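Local coordinates for protein L-Ala-D/L-Glu epimerase, a muconate lactonizing enzyme (Klebsiella pneumoniae subsp. pneumoniae MGH 78578, PDB 3FCP) that belongs to the enolase superfamily, in the muconate lactonizing enzyme group, and holds a magnesium ion in its barrel-type C-terminal domain, at residues A[150-153]-A[154-158]; A[172-175]-A[176-180]; A[237-240]-A[241-244]; A[327-330]-A[331-335]. One frame throughout, in Å; residues are numbered along the deposited sequence.

How the contacts relate
All four contacts are local and fall in the barrel-type C-terminal domain of this enolase-superfamily protein. Contacts 1, 2 and 3 belong to three of its outer helices: the body of 148-158, the start of 176-189 and the end of 233-242. Contact 4 is a one-turn 3-10 segment in the loop after helix 307-317. Contacts 1 and 4 have centres about 17 Å apart and are connected through Trp141, which meets Glu154 of one and Phe329 of the other. Contact 2 lies about 20 Å, centre to centre, from both contact 1 and contact 3. The magnesium ion, held by Asn201, Asp250 and Glu251, is about 11 Å from Gly172 and from the Phe329 side chain.

Contact 1: A[150-153]-A[154-158]; sequences KDIA and EGEKL
Glu154 N donates to Lys150 O at 3.0 Å, the first of four successive i to i+4 bonds that carry the helix through this stretch. This bond is almost straight, 177° at the hydrogen, and Gly155 N follows it onto Asp151 O at 2.9 Å. The next two bend more: Glu156 N reaches Ile152 O at 2.7 Å with an angle of only 140°, and Lys157 N meets Ala153 O at 2.9 Å. A weak bond from Leu158 N to Glu154 O comes last.

These are successive turns of one helix, 148-158, which stands between strand 136-143 and strand 166-170 in the chain and so forms the first helix on the outside of the barrel. Asp151 and Ile152 turn to the neighbouring helix 176-189, where both touch Ile186.

Among side chains, the contacts are mostly with backbone oxygens. Glu156 CB sits 3.1 Å from Ala153 O, and Glu154 CB lies 3.6 Å from Lys150 O. With CG anti to the backbone N (chi1 -152°) and the chain extended beyond it, Glu154 can send OE1 to the indole NE1 of Trp141. Asp151 OD1 is bonded instead to Ser145 OG. The two acids remain 4.9 Å apart, Asp151 OD1 to Glu154 OE1, and having separate polar partners probably eases the nearness of two like charges.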
ATOM      1  N   LYS A 150      46.432   2.010 -14.247  1.00 36.69           N
ATOM      2  CA  LYS A 150      47.000   2.625 -13.053  1.00 37.78           C
ATOM      3  C   LYS A 150      46.310   2.121 -11.784  1.00 36.89           C
ATOM      4  O   LYS A 150      46.977   1.781 -10.804  1.00 36.62           O
ATOM      5  CB  LYS A 150      46.897   4.149 -13.141  1.00 41.25           C
ATOM      6  CG  LYS A 150      47.780   4.756 -14.223  1.00 46.78           C
ATOM      7  CD  LYS A 150      47.714   6.275 -14.229  1.00 50.35           C
ATOM      8  CE  LYS A 150      48.563   6.853 -15.356  1.00 52.27           C
ATOM      9  NZ  LYS A 150      48.506   8.343 -15.399  1.00 54.68           N
ATOM     10  N   ASP A 151      44.979   2.062 -11.808  1.00 36.91           N
ATOM     11  CA  ASP A 151      44.218   1.597 -10.649  1.00 36.17           C
ATOM     12  C   ASP A 151      44.581   0.169 -10.262  1.00 35.21           C
ATOM     13  O   ASP A 151      44.802  -0.123  -9.087  1.00 34.65           O
ATOM     14  CB  ASP A 151      42.713   1.675 -10.919  1.00 36.17           C
ATOM     15  CG  ASP A 151      42.214   3.101 -11.035  1.00 37.13           C
ATOM     16  OD1 ASP A 151      42.845   4.008 -10.450  1.00 37.61           O
ATOM     17  OD2 ASP A 151      41.177   3.315 -11.698  1.00 39.30           O
ATOM     18  N   ILE A 152      44.632  -0.718 -11.251  1.00 34.92           N
ATOM     19  CA  ILE A 152      44.972  -2.114 -11.000  1.00 35.64           C
ATOM     20  C   ILE A 152      46.360  -2.247 -10.383  1.00 35.59           C
ATOM     21  O   ILE A 152      46.561  -3.035  -9.459  1.00 35.40           O
ATOM     22  CB  ILE A 152      44.912  -2.947 -12.302  1.00 35.39           C
ATOM     23  CG1 ILE A 152      43.449  -3.145 -12.713  1.00 35.35           C
ATOM     24  CG2 ILE A 152      45.610  -4.291 -12.105  1.00 35.02           C
ATOM     25  CD1 ILE A 152      43.264  -3.844 -14.041  1.00 34.63           C
ATOM     26  N   ALA A 153      47.311  -1.477 -10.899  1.00 36.84           N
ATOM     27  CA  ALA A 153      48.680  -1.508 -10.391  1.00 40.86           C
ATOM     28  C   ALA A 153      48.676  -1.142  -8.910  1.00 42.57           C
ATOM     29  O   ALA A 153      49.168  -1.893  -8.062  1.00 42.46           O
ATOM     30  CB  ALA A 153      49.548  -0.520 -11.172  1.00 40.86           C
ATOM     31  N   GLU A 154      48.108   0.024  -8.618  1.00 44.46           N
ATOM     32  CA  GLU A 154      48.010   0.531  -7.258  1.00 46.59           C
ATOM     33  C   GLU A 154      47.373  -0.533  -6.367  1.00 46.68           C
ATOM     34  O   GLU A 154      47.899  -0.866  -5.306  1.00 47.21           O
ATOM     35  CB  GLU A 154      47.166   1.805  -7.257  1.00 47.13           C
ATOM     36  CG  GLU A 154      47.489   2.792  -6.155  1.00 51.03           C
ATOM     37  CD  GLU A 154      46.782   4.123  -6.360  1.00 52.75           C
ATOM     38  OE1 GLU A 154      45.533   4.146  -6.333  1.00 53.70           O
ATOM     39  OE2 GLU A 154      47.474   5.144  -6.561  1.00 53.76           O
ATOM     40  N   GLY A 155      46.241  -1.072  -6.807  1.00 47.46           N
ATOM     41  CA  GLY A 155      45.568  -2.096  -6.029  1.00 50.00           C
ATOM     42  C   GLY A 155      46.419  -3.344  -5.897  1.00 51.57           C
ATOM     43  O   GLY A 155      46.397  -4.028  -4.871  1.00 50.42           O
ATOM     44  N   GLU A 156      47.176  -3.638  -6.949  1.00 53.76           N
ATOM     45  CA  GLU A 156      48.050  -4.804  -6.976  1.00 56.64           C
ATOM     46  C   GLU A 156      49.103  -4.673  -5.880  1.00 57.40           C
ATOM     47  O   GLU A 156      49.444  -5.643  -5.200  1.00 57.27           O
ATOM     48  CB  GLU A 156      48.729  -4.901  -8.340  1.00 57.68           C
ATOM     49  CG  GLU A 156      49.117  -6.303  -8.737  1.00 60.05           C
ATOM     50  CD  GLU A 156      47.935  -7.249  -8.708  1.00 60.78           C
ATOM     51  OE1 GLU A 156      47.555  -7.694  -7.605  1.00 61.63           O
ATOM     52  OE2 GLU A 156      47.379  -7.535  -9.790  1.00 62.44           O
ATOM     53  N   LYS A 157      49.609  -3.458  -5.712  1.00 58.78           N
ATOM     54  CA  LYS A 157      50.619  -3.178  -4.707  1.00 61.07           C
ATOM     55  C   LYS A 157      50.099  -3.519  -3.313  1.00 62.30           C
ATOM     56  O   LYS A 157      50.787  -4.171  -2.526  1.00 62.29           O
ATOM     57  CB  LYS A 157      51.012  -1.701  -4.771  1.00 61.56           C
ATOM     58  CG  LYS A 157      52.172  -1.330  -3.876  1.00 63.74           C
ATOM     59  CD  LYS A 157      52.499   0.150  -3.988  1.00 65.26           C
ATOM     60  CE  LYS A 157      53.711   0.500  -3.140  1.00 66.86           C
ATOM     61  NZ  LYS A 157      53.535   0.061  -1.723  1.00 66.96           N
ATOM     62  N   LEU A 158      48.877  -3.080  -3.020  1.00 63.27           N
ATOM     63  CA  LEU A 158      48.259  -3.324  -1.721  1.00 64.17           C
ATOM     64  C   LEU A 158      47.953  -4.796  -1.468  1.00 65.18           C
ATOM     65  O   LEU A 158      47.932  -5.240  -0.320  1.00 65.67           O
ATOM     66  CB  LEU A 158      46.970  -2.504  -1.586  1.00 64.69           C
ATOM     67  CG  LEU A 158      47.091  -0.998  -1.329  1.00 64.27           C
ATOM     68  CD1 LEU A 158      47.757  -0.773   0.018  1.00 64.05           C
ATOM     69  CD2 LEU A 158      47.888  -0.331  -2.435  1.00 64.67           C
TER

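Contact 2: A[172-175]-A[176-180]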
ATOM      1  N   GLY A 172      31.026   6.794 -12.889  1.00 30.67           N
ATOM      2  CA  GLY A 172      29.915   7.691 -13.138  1.00 32.88           C
ATOM      3  C   GLY A 172      30.312   8.929 -13.920  1.00 35.06           C
ATOM      4  O   GLY A 172      29.466   9.764 -14.228  1.00 35.87           O
ATOM      5  N   ALA A 173      31.593   9.047 -14.253  1.00 37.43           N
ATOM      6  CA  ALA A 173      32.088  10.203 -15.001  1.00 39.10           C
ATOM      7  C   ALA A 173      32.184   9.920 -16.497  1.00 40.49           C
ATOM      8  O   ALA A 173      32.397  10.832 -17.294  1.00 42.14           O
ATOM      9  CB  ALA A 173      33.457  10.624 -14.465  1.00 38.24           C
ATOM     10  N   ARG A 174      32.028   8.657 -16.876  1.00 41.02           N
ATOM     11  CA  ARG A 174      32.099   8.268 -18.278  1.00 42.28           C
ATOM     12  C   ARG A 174      30.831   7.537 -18.708  1.00 42.16           C
ATOM     13  O   ARG A 174      29.916   7.348 -17.907  1.00 41.11           O
ATOM     14  CB  ARG A 174      33.316   7.372 -18.508  1.00 44.66           C
ATOM     15  CG  ARG A 174      34.647   8.048 -18.215  1.00 48.94           C
ATOM     16  CD  ARG A 174      35.807   7.123 -18.532  1.00 53.94           C
ATOM     17  NE  ARG A 174      37.102   7.786 -18.402  1.00 58.60           N
ATOM     18  CZ  ARG A 174      37.630   8.195 -17.251  1.00 60.38           C
ATOM     19  NH1 ARG A 174      36.975   8.013 -16.110  1.00 62.21           N
ATOM     20  NH2 ARG A 174      38.816   8.788 -17.242  1.00 61.64           N
ATOM     21  N   GLU A 175      30.771   7.143 -19.978  1.00 41.49           N
ATOM     22  CA  GLU A 175      29.612   6.420 -20.492  1.00 40.18           C
ATOM     23  C   GLU A 175      29.511   5.113 -19.716  1.00 37.39           C
ATOM     24  O   GLU A 175      30.525   4.567 -19.284  1.00 35.63           O
ATOM     25  CB  GLU A 175      29.778   6.133 -21.988  1.00 42.97           C
ATOM     26  CG  GLU A 175      29.829   7.379 -22.856  1.00 47.27           C
ATOM     27  CD  GLU A 175      28.519   8.147 -22.854  1.00 51.34           C
ATOM     28  OE1 GLU A 175      28.471   9.250 -23.439  1.00 54.64           O
ATOM     29  OE2 GLU A 175      27.532   7.647 -22.271  1.00 53.64           O
ATOM     30  N   LEU A 176      28.291   4.614 -19.540  1.00 34.46           N
ATOM     31  CA  LEU A 176      28.081   3.380 -18.790  1.00 33.92           C
ATOM     32  C   LEU A 176      28.956   2.222 -19.264  1.00 33.81           C
ATOM     33  O   LEU A 176      29.626   1.571 -18.459  1.00 33.37           O
ATOM     34  CB  LEU A 176      26.605   2.964 -18.845  1.00 31.89           C
ATOM     35  CG  LEU A 176      26.229   1.696 -18.063  1.00 31.28           C
ATOM     36  CD1 LEU A 176      26.644   1.835 -16.597  1.00 29.05           C
ATOM     37  CD2 LEU A 176      24.731   1.456 -18.175  1.00 30.54           C
ATOM     38  N   ALA A 177      28.946   1.966 -20.569  1.00 34.31           N
ATOM     39  CA  ALA A 177      29.729   0.877 -21.135  1.00 34.51           C
ATOM     40  C   ALA A 177      31.192   0.990 -20.734  1.00 33.50           C
ATOM     41  O   ALA A 177      31.816  -0.002 -20.358  1.00 32.73           O
ATOM     42  CB  ALA A 177      29.597   0.868 -22.668  1.00 34.86           C
ATOM     43  N   THR A 178      31.739   2.199 -20.802  1.00 34.29           N
ATOM     44  CA  THR A 178      33.135   2.391 -20.444  1.00 36.14           C
ATOM     45  C   THR A 178      33.365   2.153 -18.953  1.00 34.47           C
ATOM     46  O   THR A 178      34.303   1.445 -18.581  1.00 35.46           O
ATOM     47  CB  THR A 178      33.640   3.801 -20.844  1.00 38.12           C
ATOM     48  OG1 THR A 178      33.021   4.795 -20.022  1.00 46.57           O
ATOM     49  CG2 THR A 178      33.303   4.086 -22.290  1.00 38.64           C
ATOM     50  N   ASP A 179      32.517   2.723 -18.097  1.00 33.22           N
ATOM     51  CA  ASP A 179      32.677   2.521 -16.659  1.00 31.77           C
ATOM     52  C   ASP A 179      32.524   1.055 -16.266  1.00 31.18           C
ATOM     53  O   ASP A 179      33.206   0.586 -15.355  1.00 31.06           O
ATOM     54  CB  ASP A 179      31.677   3.366 -15.852  1.00 33.85           C
ATOM     55  CG  ASP A 179      32.161   4.793 -15.621  1.00 36.34           C
ATOM     56  OD1 ASP A 179      33.391   5.001 -15.531  1.00 38.32           O
ATOM     57  OD2 ASP A 179      31.316   5.706 -15.510  1.00 36.62           O
ATOM     58  N   LEU A 180      31.637   0.330 -16.943  1.00 28.69           N
ATOM     59  CA  LEU A 180      31.430  -1.080 -16.622  1.00 29.24           C
ATOM     60  C   LEU A 180      32.622  -1.934 -17.048  1.00 29.12           C
ATOM     61  O   LEU A 180      32.973  -2.900 -16.372  1.00 29.41           O
ATOM     62  CB  LEU A 180      30.146  -1.613 -17.283  1.00 27.61           C
ATOM     63  CG  LEU A 180      28.813  -1.077 -16.747  1.00 27.76           C
ATOM     64  CD1 LEU A 180      27.654  -1.713 -17.503  1.00 28.06           C
ATOM     65  CD2 LEU A 180      28.703  -1.381 -15.265  1.00 28.25           C
TER
HETATM   66  O   HOH W   1      33.935   7.351 -14.196  1.00 30.52           O
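Glu175 O is gripped by two donors from the first turn of helix 176-189. Thr178 OG1 gives the shorter bond, 2.6 Å to Glu175 O, and Asp179 N the straighter one, 3.0 Å to the same oxygen with 170° at the hydrogen. The hydroxyl reaches it because OG1 stands between the backbone N and the carbonyl carbon of Thr178 (chi1 69°). That places it also against the side of Arg174, whose CB lies 3.0 Å from Thr178 OG1; the two side chains cross at about a right angle.

Glu175 is the N-cap residue, and the loop before it, which follows strand 166-170, curls back over Asp179. One carboxylate oxygen takes the amides of that loop: Gly172 N bonds to Asp179 OD2 at 2.9 Å, from well above the carboxylate plane, and Arg174 N adds a weak bond to the same atom. The other oxygen is used through water 1, which donates to Asp179 OD1 at 2.8 Å and accepts from Ala173 N. Water 1 also sits in the Arg174 guanidinium plane, a long 3.7 Å from Arg174 NH1. Leu176, whose CB leads away from the loop, packs on Trp204 and Thr208.

Three consecutive loop amides thus converge on one buried carboxylate, one weakly and one through water; Arg174 O, 3.2 Å from Asp179 OD2, opposes this, yet the sum would probably favour the charged form.

Contact 3: A[237-240]-A[241-244]; sequences VRLS and QQIE
Arg238 lies alongside Gln242, both chains pointing the same way, with Arg238 CG 3.7 Å from Gln242 OE1. Their flat ends are turned 64° apart and joined by water 2, which accepts from Arg238 NE at 2.8 Å and donates to Gln242 OE1. The water lies in the guanidinium plane, at its edge. A bend at chi3 (57°) in Arg238 helps to bring NE round to it.

One turn on, Ile243 runs beside Leu239, where Ile243 CG1 lies 3.9 Å from Leu239 CD2, and packs also on Cys213 and Ala217 of helix 206-218. Here helix 233-242, the crossover of a beta-alpha-beta unit between strands 223-225 and 246-249, comes to its end. Leu239 O accepts twice: Ile243 N arrives in the carbonyl plane at 2.8 Å, while Gln242 N comes from above it at 3.1 Å. Further back, Ser240 OG donates to Val237 O at 2.7 Å and also bonds to Thr268 N.

Gln242 NE2 makes a weak bond to Gln241 O of a second subunit, and Arg238 packs on Thr268 of that second subunit. The water bridge therefore ties together two polar side chains that both face the subunit interface, leaving Gln242 with a polar partner at each end of its amide.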
ATOM      1  N   VAL A 237      15.450   3.191  -3.391  1.00 19.39           N
ATOM      2  CA  VAL A 237      14.704   2.141  -2.707  1.00 20.93           C
ATOM      3  C   VAL A 237      14.381   0.980  -3.637  1.00 21.52           C
ATOM      4  O   VAL A 237      14.553  -0.184  -3.268  1.00 22.02           O
ATOM      5  CB  VAL A 237      13.379   2.687  -2.125  1.00 22.07           C
ATOM      6  CG1 VAL A 237      12.522   1.542  -1.595  1.00 20.20           C
ATOM      7  CG2 VAL A 237      13.686   3.692  -1.008  1.00 22.82           C
ATOM      8  N   ARG A 238      13.906   1.299  -4.839  1.00 21.41           N
ATOM      9  CA  ARG A 238      13.553   0.273  -5.815  1.00 22.21           C
ATOM     10  C   ARG A 238      14.785  -0.572  -6.151  1.00 21.34           C
ATOM     11  O   ARG A 238      14.719  -1.803  -6.183  1.00 21.36           O
ATOM     12  CB  ARG A 238      12.993   0.925  -7.088  1.00 24.53           C
ATOM     13  CG  ARG A 238      12.580  -0.070  -8.171  1.00 28.64           C
ATOM     14  CD  ARG A 238      11.941   0.630  -9.378  1.00 28.99           C
ATOM     15  NE  ARG A 238      12.813   1.631  -9.986  1.00 29.27           N
ATOM     16  CZ  ARG A 238      12.582   2.940  -9.961  1.00 30.23           C
ATOM     17  NH1 ARG A 238      11.496   3.409  -9.359  1.00 31.04           N
ATOM     18  NH2 ARG A 238      13.442   3.782 -10.521  1.00 29.02           N
ATOM     19  N   LEU A 239      15.906   0.094  -6.390  1.00 20.73           N
ATOM     20  CA  LEU A 239      17.141  -0.609  -6.703  1.00 21.91           C
ATOM     21  C   LEU A 239      17.558  -1.517  -5.538  1.00 21.63           C
ATOM     22  O   LEU A 239      17.940  -2.662  -5.755  1.00 21.38           O
ATOM     23  CB  LEU A 239      18.251   0.398  -7.019  1.00 22.18           C
ATOM     24  CG  LEU A 239      18.044   1.185  -8.318  1.00 22.82           C
ATOM     25  CD1 LEU A 239      18.982   2.375  -8.365  1.00 20.92           C
ATOM     26  CD2 LEU A 239      18.273   0.256  -9.515  1.00 23.73           C
ATOM     27  N   SER A 240      17.449  -1.026  -4.305  1.00 21.80           N
ATOM     28  CA  SER A 240      17.840  -1.835  -3.149  1.00 22.40           C
ATOM     29  C   SER A 240      16.969  -3.079  -3.006  1.00 23.54           C
ATOM     30  O   SER A 240      17.383  -4.071  -2.413  1.00 23.94           O
ATOM     31  CB  SER A 240      17.768  -1.012  -1.853  1.00 24.69           C
ATOM     32  OG  SER A 240      16.433  -0.845  -1.398  1.00 21.39           O
ATOM     33  N   GLN A 241      15.761  -3.025  -3.552  1.00 24.39           N
ATOM     34  CA  GLN A 241      14.850  -4.162  -3.471  1.00 25.47           C
ATOM     35  C   GLN A 241      14.974  -5.131  -4.649  1.00 26.45           C
ATOM     36  O   GLN A 241      14.548  -6.280  -4.549  1.00 26.93           O
ATOM     37  CB  GLN A 241      13.405  -3.661  -3.362  1.00 27.09           C
ATOM     38  CG  GLN A 241      13.078  -2.998  -2.020  1.00 30.54           C
ATOM     39  CD  GLN A 241      11.784  -2.197  -2.048  1.00 35.13           C
ATOM     40  OE1 GLN A 241      11.337  -1.679  -1.024  1.00 39.29           O
ATOM     41  NE2 GLN A 241      11.181  -2.084  -3.225  1.00 37.38           N
ATOM     42  N   GLN A 242      15.560  -4.687  -5.760  1.00 27.20           N
ATOM     43  CA  GLN A 242      15.683  -5.559  -6.925  1.00 28.15           C
ATOM     44  C   GLN A 242      17.105  -5.970  -7.336  1.00 27.37           C
ATOM     45  O   GLN A 242      17.286  -7.011  -7.966  1.00 26.29           O
ATOM     46  CB  GLN A 242      14.967  -4.919  -8.113  1.00 32.88           C
ATOM     47  CG  GLN A 242      15.573  -3.604  -8.557  1.00 38.98           C
ATOM     48  CD  GLN A 242      14.743  -2.889  -9.612  1.00 43.20           C
ATOM     49  OE1 GLN A 242      15.169  -1.871 -10.163  1.00 43.95           O
ATOM     50  NE2 GLN A 242      13.551  -3.414  -9.894  1.00 43.57           N
ATOM     51  N   ILE A 243      18.106  -5.172  -6.970  1.00 24.14           N
ATOM     52  CA  ILE A 243      19.495  -5.460  -7.324  1.00 23.14           C
ATOM     53  C   ILE A 243      20.105  -6.567  -6.463  1.00 22.95           C
ATOM     54  O   ILE A 243      20.001  -6.541  -5.235  1.00 22.76           O
ATOM     55  CB  ILE A 243      20.349  -4.175  -7.217  1.00 21.79           C
ATOM     56  CG1 ILE A 243      19.795  -3.118  -8.181  1.00 22.00           C
ATOM     57  CG2 ILE A 243      21.811  -4.476  -7.537  1.00 21.70           C
ATOM     58  CD1 ILE A 243      19.661  -3.602  -9.633  1.00 19.99           C
ATOM     59  N   GLU A 244      20.759  -7.530  -7.112  1.00 22.74           N
ATOM     60  CA  GLU A 244      21.342  -8.659  -6.402  1.00 24.00           C
ATOM     61  C   GLU A 244      22.720  -8.485  -5.763  1.00 23.68           C
ATOM     62  O   GLU A 244      23.611  -9.328  -5.899  1.00 23.29           O
ATOM     63  CB  GLU A 244      21.309  -9.900  -7.302  1.00 26.12           C
ATOM     64  CG  GLU A 244      19.881 -10.219  -7.771  1.00 26.58           C
ATOM     65  CD  GLU A 244      19.756 -11.526  -8.552  1.00 28.90           C
ATOM     66  OE1 GLU A 244      20.766 -12.014  -9.101  1.00 31.40           O
ATOM     67  OE2 GLU A 244      18.634 -12.057  -8.630  1.00 30.05           O
TER
HETATM   68  O   HOH W   2      15.009   0.402 -11.238  1.00 27.10           O

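Contact 4: A[327-330]-A[331-335]; sequences EMFG and PLLLK
Phe329 and Leu333 meet through carbon alone, their side chains crossing at a slant. Leu333 CD1 lies in the plane of the aromatic ring, at its edge, 3.9 Å from Phe329 CE1. With chi1 at 59°, the ring is flanked by both backbone branches of Phe329, which brings its edge to Leu333. A looser apolar approach joins Phe329 CB to Leu332 CD1, at 4.4 Å.

Trp141 on strand 136-143 extends this cluster: it packs edge-to-face with the Phe329 ring and also touches Leu333, while Leu304 reaches both residues from a loop. Phe329 and Leu333 thus lie against strand 136-143, the first strand of the barrel in this enolase-type C-terminal domain, from the loop that follows helix 307-317. Pro331 and Met328 turn to that helix, both touching Thr310.

Polar contacts across the junction are backbone ones, with i to i+3 spacing, as befits a 3-10 turn. Leu332 N donates to Phe329 O at 2.9 Å, and Leu333 N to Gly330 O at 3.1 Å. In both cases the donor stands above the carbonyl plane, 46° out of it for Leu332 and 56° for Leu333. Pro331 N, between these two bonds, has no hydrogen to give, and its 3.1 Å approach to Phe329 O is no bond. Pro331 O continues the pattern, accepting from Leu334 N at 3.2 Å.

Upstream, Met328 is the centre of an inverse gamma turn, closed by a weak bond from Phe329 N to Glu327 O. The Glu327 carboxylate forms a salt bridge with Lys168 and is hydrogen-bonded to Tyr299 OH and Thr302 N.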
ATOM      1  N   GLU A 327      36.316   4.160   5.300  1.00 21.66           N
ATOM      2  CA  GLU A 327      37.110   4.739   4.225  1.00 23.47           C
ATOM      3  C   GLU A 327      37.885   5.937   4.779  1.00 22.78           C
ATOM      4  O   GLU A 327      37.990   6.981   4.133  1.00 23.67           O
ATOM      5  CB  GLU A 327      36.202   5.186   3.072  1.00 24.21           C
ATOM      6  CG  GLU A 327      34.967   5.969   3.516  1.00 24.70           C
ATOM      7  CD  GLU A 327      34.149   6.484   2.352  1.00 24.16           C
ATOM      8  OE1 GLU A 327      34.080   5.787   1.317  1.00 24.82           O
ATOM      9  OE2 GLU A 327      33.558   7.576   2.475  1.00 23.94           O
ATOM     10  N   MET A 328      38.436   5.788   5.980  1.00 23.51           N
ATOM     11  CA  MET A 328      39.172   6.885   6.596  1.00 23.93           C
ATOM     12  C   MET A 328      40.647   7.000   6.194  1.00 25.06           C
ATOM     13  O   MET A 328      41.552   6.933   7.034  1.00 26.70           O
ATOM     14  CB  MET A 328      39.014   6.814   8.114  1.00 23.01           C
ATOM     15  CG  MET A 328      37.926   7.780   8.638  1.00 31.63           C
ATOM     16  SD  MET A 328      36.277   7.584   7.929  1.00 14.06           S
ATOM     17  CE  MET A 328      36.421   8.041   6.537  1.00 28.04           C
ATOM     18  N   PHE A 329      40.869   7.210   4.897  1.00 24.96           N
ATOM     19  CA  PHE A 329      42.215   7.338   4.336  1.00 27.34           C
ATOM     20  C   PHE A 329      42.565   8.784   3.973  1.00 26.02           C
ATOM     21  O   PHE A 329      43.620   9.050   3.382  1.00 26.22           O
ATOM     22  CB  PHE A 329      42.335   6.449   3.091  1.00 27.30           C
ATOM     23  CG  PHE A 329      41.339   6.778   2.009  1.00 28.86           C
ATOM     24  CD1 PHE A 329      41.507   7.901   1.207  1.00 28.90           C
ATOM     25  CD2 PHE A 329      40.223   5.969   1.805  1.00 29.14           C
ATOM     26  CE1 PHE A 329      40.581   8.219   0.219  1.00 30.89           C
ATOM     27  CE2 PHE A 329      39.287   6.278   0.817  1.00 28.86           C
ATOM     28  CZ  PHE A 329      39.467   7.407   0.021  1.00 29.67           C
ATOM     29  N   GLY A 330      41.678   9.707   4.330  1.00 23.76           N
ATOM     30  CA  GLY A 330      41.883  11.116   4.033  1.00 25.93           C
ATOM     31  C   GLY A 330      43.280  11.660   4.298  1.00 26.49           C
ATOM     32  O   GLY A 330      43.840  12.343   3.441  1.00 25.79           O
ATOM     33  N   PRO A 331      43.870  11.383   5.472  1.00 27.61           N
ATOM     34  CA  PRO A 331      45.216  11.881   5.785  1.00 29.32           C
ATOM     35  C   PRO A 331      46.291  11.379   4.822  1.00 29.60           C
ATOM     36  O   PRO A 331      47.280  12.067   4.579  1.00 30.27           O
ATOM     37  CB  PRO A 331      45.451  11.374   7.210  1.00 29.64           C
ATOM     38  CG  PRO A 331      44.072  11.310   7.782  1.00 28.20           C
ATOM     39  CD  PRO A 331      43.283  10.707   6.641  1.00 26.95           C
ATOM     40  N   LEU A 332      46.093  10.181   4.282  1.00 29.57           N
ATOM     41  CA  LEU A 332      47.057   9.587   3.364  1.00 30.52           C
ATOM     42  C   LEU A 332      47.126  10.269   2.002  1.00 32.04           C
ATOM     43  O   LEU A 332      48.032   9.992   1.211  1.00 31.99           O
ATOM     44  CB  LEU A 332      46.756   8.095   3.187  1.00 31.56           C
ATOM     45  CG  LEU A 332      46.863   7.273   4.474  1.00 33.17           C
ATOM     46  CD1 LEU A 332      46.544   5.820   4.195  1.00 34.07           C
ATOM     47  CD2 LEU A 332      48.260   7.416   5.053  1.00 34.49           C
ATOM     48  N   LEU A 333      46.179  11.162   1.725  1.00 31.20           N
ATOM     49  CA  LEU A 333      46.169  11.877   0.450  1.00 31.74           C
ATOM     50  C   LEU A 333      46.910  13.209   0.548  1.00 32.00           C
ATOM     51  O   LEU A 333      47.116  13.886  -0.457  1.00 32.82           O
ATOM     52  CB  LEU A 333      44.732  12.165   0.004  1.00 31.20           C
ATOM     53  CG  LEU A 333      43.775  11.004  -0.256  1.00 31.02           C
ATOM     54  CD1 LEU A 333      42.405  11.566  -0.614  1.00 30.80           C
ATOM     55  CD2 LEU A 333      44.311  10.119  -1.373  1.00 29.58           C
ATOM     56  N   LEU A 334      47.310  13.581   1.757  1.00 32.30           N
ATOM     57  CA  LEU A 334      47.987  14.855   1.971  1.00 33.77           C
ATOM     58  C   LEU A 334      49.497  14.725   2.123  1.00 35.25           C
ATOM     59  O   LEU A 334      49.994  13.732   2.659  1.00 35.43           O
ATOM     60  CB  LEU A 334      47.422  15.532   3.223  1.00 32.54           C
ATOM     61  CG  LEU A 334      45.899  15.602   3.367  1.00 32.86           C
ATOM     62  CD1 LEU A 334      45.568  16.056   4.776  1.00 32.97           C
ATOM     63  CD2 LEU A 334      45.295  16.545   2.334  1.00 32.52           C
ATOM     64  N   LYS A 335      50.224  15.736   1.653  1.00 36.63           N
ATOM     65  CA  LYS A 335      51.675  15.738   1.775  1.00 37.59           C
ATOM     66  C   LYS A 335      52.058  16.303   3.140  1.00 37.59           C
ATOM     67  O   LYS A 335      53.177  16.108   3.613  1.00 37.79           O
ATOM     68  CB  LYS A 335      52.308  16.572   0.660  1.00 39.64           C
ATOM     69  CG  LYS A 335      52.023  16.032  -0.729  1.00 43.99           C
ATOM     70  CD  LYS A 335      53.216  16.205  -1.663  1.00 47.76           C
ATOM     71  CE  LYS A 335      53.566  17.670  -1.874  1.00 49.12           C
ATOM     72  NZ  LYS A 335      54.773  17.829  -2.737  1.00 51.07           N
TER